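Local coordinates for protein possible adhesin (Caldicellulosiruptor kronotskyensis, PDB 4WA0) that probably mediates attachment of the bacterium to cellulose as a tapirin, this chain being its C-terminal beta-helix domain, which binds a magnesium ion, at residues Leu8-Phe13 against Ser30-Gly35; Gln258-Gly263 against Gln345-Ser350. All coordinates share one frame; numbering follows the deposited sequence.

How the interactions relate
Both contacts belong to the beta-helix domain, and both are largely buried. Interaction 1 joins two neighbouring parallel strands within one face of the beta-helix, nearer the middle of the chain. The centre of interaction 2 lies about 24 Å from the centre of the chain. It joins a strand further along the same face to alpha-helix 342-352, which packs on its outside. The chemistry follows the place. In 8-13 against 30-35, backbone bonds and a cluster of aromatic rings do the work. In 258-263 against 345-350, one tyrosine-aspartate bond and a small apolar patch link mainly side chains. The contacts touch where Leu8 packs on Gln345, Ile348 and Glu349, with Leu8 CD2 3.8 Å from Ile348 CG2.

Interaction 1 (Leu8-Phe13 against Ser30-Gly35); sequences LDYAIF and SVYSGG
This contact joins two successive coils of the parallel beta-helix, Ile12 and Phe13 pairing with Val31 and Tyr32. The clear bond runs from Tyr32 N to Ile12 O, 3.0 Å. Ile12 O also meets Val31 CA in a CA-H...O contact of 3.3 Å. At the corner formed by Ala11 and Ile12, Ser30 O is approached by two backbone N-H groups. Both bonds are weak: the bond from Ala11 N to Ser30 O is short, 2.8 Å, but bent, and the one from Ile12 N is long.

Tyr10, Phe13 and Tyr32 form an aromatic cluster. The side chains of Phe13 and Tyr32 run side by side; their ring planes are 14° from parallel but slid apart, so the rings barely overlap. Tyr32 CD1 sits over one face of Phe13, near the rim, 3.3 Å from Phe13 CE2. Both side chains have CG anti to the backbone N, which sends the rings out in the same direction. Tyr32 also turns its edge toward the face of Tyr10, with planes at 65°. Tyr10 CE2 presses on Tyr32 CB at 3.4 Å. Tyr10 OH bonds to the backbone of Pro4, and Tyr227 joins the cluster. Ring packing thus supplements a backbone ladder that is weak at the corner.

Interaction 2 (Gln258-Gly263 against Gln345-Ser350); sequences QIVIYG and QQDIES
Asp347 OD2 accepts a hydrogen bond from Tyr262 OH, 2.6 Å, and is also bonded to Thr249 OG1. The tyrosine hydroxyl meets the oxygen from above the carboxylate plane, 43° out of it. The oxygen itself lies at the edge of the tyrosine ring, close to the ring plane. Asp347 has CG anti to its backbone N (chi1 -172°), and this swings the carboxylate out from the helix to the tyrosine. Tyr262 OH is bonded to Asn351 ND2 as well, one helical turn after Asp347. These partners probably fix the position of the hydroxyl. The two hydroxyl partners of Asp347 are consistent with a charged carboxylate.

Beside the polar pair, Val260 CG2 meets Ile348 CG1 at 4.1 Å. Tyr262 OH also reaches Ile348 CA at 3.4 Å, so the end of the side chain rests against the helix backbone.

The contact packs an alpha-helix near the C-terminus onto a strand of the beta-helix. The Tyr262 side chain lies about 9 Å from the bound magnesium ion. The axes of segments 258-263 and 345-350 run 16° from parallel and approach to 9.8 Å. Strand 258-263 lies between 247-251 and 291-296. Ile295 of the latter touches both Val260 and Ile348, while Thr249 of the former packs on Val260 and Tyr262.

Interaction 1 (Leu8-Phe13 against Ser30-Gly35)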
# COMPACT_ATOMS: atom_id res chain seq x y z
N LEU A 8 -13.41 0.62 -8.42
CA LEU A 8 -13.31 -0.63 -9.18
C LEU A 8 -11.89 -0.96 -9.73
O LEU A 8 -11.64 -2.10 -10.14
CB LEU A 8 -14.27 -0.68 -10.35
CG LEU A 8 -15.72 -0.29 -10.12
CD1 LEU A 8 -16.40 -0.47 -11.46
CD2 LEU A 8 -16.41 -1.09 -9.04
N ASP A 9 -10.98 -0.00 -9.71
CA ASP A 9 -9.57 -0.18 -10.19
C ASP A 9 -8.67 -0.73 -9.16
O ASP A 9 -7.39 -0.87 -9.36
CB ASP A 9 -9.07 1.20 -10.63
CG ASP A 9 -9.88 1.76 -11.82
OD1 ASP A 9 -10.48 0.92 -12.53
OD2 ASP A 9 -10.01 3.03 -11.96
N TYR A 10 -9.28 -0.95 -7.98
CA TYR A 10 -8.49 -1.29 -6.85
C TYR A 10 -8.59 -2.77 -6.54
O TYR A 10 -9.70 -3.31 -6.54
CB TYR A 10 -8.89 -0.46 -5.60
CG TYR A 10 -8.32 0.94 -5.73
CD1 TYR A 10 -8.99 1.89 -6.44
CD2 TYR A 10 -7.09 1.28 -5.19
CE1 TYR A 10 -8.48 3.15 -6.61
CE2 TYR A 10 -6.57 2.56 -5.34
CZ TYR A 10 -7.28 3.48 -6.08
OH TYR A 10 -6.83 4.76 -6.33
N ALA A 11 -7.46 -3.39 -6.27
CA ALA A 11 -7.45 -4.75 -5.76
C ALA A 11 -8.13 -4.75 -4.37
O ALA A 11 -8.94 -5.67 -4.01
CB ALA A 11 -6.08 -5.25 -5.64
N ILE A 12 -7.75 -3.75 -3.57
CA ILE A 12 -8.33 -3.56 -2.24
C ILE A 12 -8.62 -2.06 -2.08
O ILE A 12 -7.70 -1.22 -2.16
CB ILE A 12 -7.41 -4.04 -1.11
CG1 ILE A 12 -7.02 -5.50 -1.25
CG2 ILE A 12 -8.06 -3.82 0.24
CD1 ILE A 12 -5.96 -5.92 -0.32
N PHE A 13 -9.89 -1.72 -1.90
CA PHE A 13 -10.31 -0.35 -1.64
C PHE A 13 -10.97 -0.28 -0.26
O PHE A 13 -11.93 -1.01 0.02
CB PHE A 13 -11.24 0.13 -2.73
CG PHE A 13 -11.70 1.53 -2.53
CD1 PHE A 13 -12.75 1.82 -1.63
CD2 PHE A 13 -11.10 2.56 -3.23
CE1 PHE A 13 -13.10 3.15 -1.43
CE2 PHE A 13 -11.45 3.87 -3.02
CZ PHE A 13 -12.46 4.15 -2.13
N SER A 30 -4.45 -1.59 -7.64
CA SER A 30 -3.97 -0.63 -6.62
C SER A 30 -4.59 -0.94 -5.27
O SER A 30 -5.59 -1.70 -5.16
CB SER A 30 -4.31 0.75 -7.07
OG SER A 30 -3.50 1.09 -8.19
N VAL A 31 -4.04 -0.36 -4.20
CA VAL A 31 -4.58 -0.54 -2.86
C VAL A 31 -4.78 0.89 -2.29
O VAL A 31 -3.86 1.74 -2.36
CB VAL A 31 -3.59 -1.28 -1.95
CG1 VAL A 31 -4.02 -1.29 -0.49
CG2 VAL A 31 -3.36 -2.70 -2.43
N TYR A 32 -5.95 1.11 -1.67
CA TYR A 32 -6.30 2.39 -1.10
C TYR A 32 -6.96 2.30 0.25
O TYR A 32 -7.87 1.49 0.43
CB TYR A 32 -7.27 3.11 -2.06
CG TYR A 32 -7.95 4.35 -1.49
CD1 TYR A 32 -9.13 4.28 -0.74
CD2 TYR A 32 -7.42 5.61 -1.73
CE1 TYR A 32 -9.73 5.43 -0.22
CE2 TYR A 32 -8.01 6.76 -1.16
CZ TYR A 32 -9.15 6.66 -0.43
OH TYR A 32 -9.76 7.82 0.11
N SER A 33 -6.53 3.16 1.17
CA SER A 33 -7.21 3.30 2.47
C SER A 33 -7.51 4.79 2.69
O SER A 33 -6.63 5.62 2.56
CB SER A 33 -6.38 2.83 3.58
OG SER A 33 -7.16 3.06 4.76
N GLY A 34 -8.74 5.10 2.97
CA GLY A 34 -9.15 6.50 3.31
C GLY A 34 -8.79 6.91 4.74
O GLY A 34 -8.90 8.05 5.11
N GLY A 35 -8.33 5.97 5.55
CA GLY A 35 -7.79 6.26 6.86
C GLY A 35 -6.45 5.63 7.06
O GLY A 35 -5.69 5.40 6.05

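Interaction 2 (Gln258-Gly263 against Gln345-Ser350)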
# COMPACT_ATOMS: atom_id res chain seq x y z
N GLN A 258 -18.13 -14.32 -13.48
CA GLN A 258 -17.84 -13.31 -12.50
C GLN A 258 -18.96 -13.29 -11.52
O GLN A 258 -20.13 -13.51 -11.88
CB GLN A 258 -17.77 -11.94 -13.13
CG GLN A 258 -16.75 -11.82 -14.21
CD GLN A 258 -16.07 -10.50 -14.20
OE1 GLN A 258 -16.33 -9.65 -13.33
NE2 GLN A 258 -15.09 -10.35 -15.13
N ILE A 259 -18.64 -12.95 -10.28
CA ILE A 259 -19.76 -12.73 -9.31
C ILE A 259 -19.37 -11.65 -8.29
O ILE A 259 -18.17 -11.53 -7.91
CB ILE A 259 -20.14 -14.06 -8.69
CG1 ILE A 259 -21.43 -13.96 -7.81
CG2 ILE A 259 -18.99 -14.62 -7.89
CD1 ILE A 259 -21.95 -15.31 -7.41
N VAL A 260 -20.33 -10.80 -7.94
CA VAL A 260 -20.15 -9.90 -6.84
C VAL A 260 -20.99 -10.40 -5.65
O VAL A 260 -22.17 -10.73 -5.83
CB VAL A 260 -20.38 -8.41 -7.20
CG1 VAL A 260 -21.76 -8.19 -7.73
CG2 VAL A 260 -20.09 -7.49 -6.03
N ILE A 261 -20.34 -10.44 -4.48
CA ILE A 261 -21.00 -10.73 -3.21
C ILE A 261 -21.07 -9.48 -2.38
O ILE A 261 -20.04 -8.85 -2.18
CB ILE A 261 -20.21 -11.82 -2.47
CG1 ILE A 261 -20.06 -13.10 -3.30
CG2 ILE A 261 -20.83 -12.25 -1.16
CD1 ILE A 261 -21.31 -13.73 -3.89
N TYR A 262 -22.26 -9.17 -1.85
CA TYR A 262 -22.48 -8.01 -1.04
C TYR A 262 -22.80 -8.49 0.38
O TYR A 262 -23.67 -9.34 0.55
CB TYR A 262 -23.68 -7.26 -1.50
CG TYR A 262 -23.56 -6.65 -2.91
CD1 TYR A 262 -22.88 -5.52 -3.09
CD2 TYR A 262 -24.25 -7.19 -3.97
CE1 TYR A 262 -22.78 -4.94 -4.38
CE2 TYR A 262 -24.14 -6.64 -5.26
CZ TYR A 262 -23.44 -5.50 -5.42
OH TYR A 262 -23.33 -4.88 -6.66
N GLY A 263 -22.07 -7.99 1.36
CA GLY A 263 -22.47 -8.23 2.79
C GLY A 263 -22.46 -6.91 3.51
O GLY A 263 -21.40 -6.39 3.83
N GLN A 345 -19.61 -4.16 -13.07
CA GLN A 345 -19.32 -2.73 -12.80
C GLN A 345 -20.58 -1.92 -12.66
O GLN A 345 -20.77 -1.13 -11.71
CB GLN A 345 -18.51 -2.10 -13.95
CG GLN A 345 -17.08 -2.56 -14.22
CD GLN A 345 -16.46 -2.01 -15.54
OE1 GLN A 345 -16.53 -0.82 -15.83
NE2 GLN A 345 -15.83 -2.89 -16.34
N GLN A 346 -21.51 -2.11 -13.58
CA GLN A 346 -22.73 -1.33 -13.55
C GLN A 346 -23.55 -1.67 -12.26
O GLN A 346 -24.14 -0.80 -11.61
CB GLN A 346 -23.55 -1.63 -14.79
CG GLN A 346 -24.85 -0.87 -14.87
CD GLN A 346 -24.56 0.64 -14.88
OE1 GLN A 346 -23.95 1.16 -15.82
NE2 GLN A 346 -24.91 1.33 -13.76
N ASP A 347 -23.59 -2.94 -11.90
CA ASP A 347 -24.38 -3.41 -10.73
C ASP A 347 -23.84 -2.78 -9.47
O ASP A 347 -24.59 -2.34 -8.59
CB ASP A 347 -24.28 -4.92 -10.58
CG ASP A 347 -25.22 -5.47 -9.51
OD1 ASP A 347 -26.43 -5.46 -9.76
OD2 ASP A 347 -24.75 -6.01 -8.51
N ILE A 348 -22.53 -2.75 -9.37
CA ILE A 348 -21.85 -2.20 -8.19
C ILE A 348 -22.07 -0.71 -8.16
O ILE A 348 -22.48 -0.18 -7.13
CB ILE A 348 -20.34 -2.48 -8.25
CG1 ILE A 348 -20.02 -3.98 -8.09
CG2 ILE A 348 -19.62 -1.66 -7.17
CD1 ILE A 348 -18.62 -4.38 -8.48
N GLU A 349 -21.83 -0.03 -9.31
CA GLU A 349 -22.14 1.42 -9.42
C GLU A 349 -23.53 1.75 -8.99
O GLU A 349 -23.74 2.75 -8.29
CB GLU A 349 -21.84 1.95 -10.86
CG GLU A 349 -20.33 2.07 -11.07
CD GLU A 349 -19.81 1.97 -12.51
OE1 GLU A 349 -20.58 1.86 -13.48
OE2 GLU A 349 -18.55 1.96 -12.67
N SER A 350 -24.50 0.93 -9.35
CA SER A 350 -25.89 1.22 -9.07
C SER A 350 -26.18 1.07 -7.59
O SER A 350 -26.90 1.89 -7.00
CB SER A 350 -26.83 0.31 -9.85
OG SER A 350 -26.70 0.60 -11.24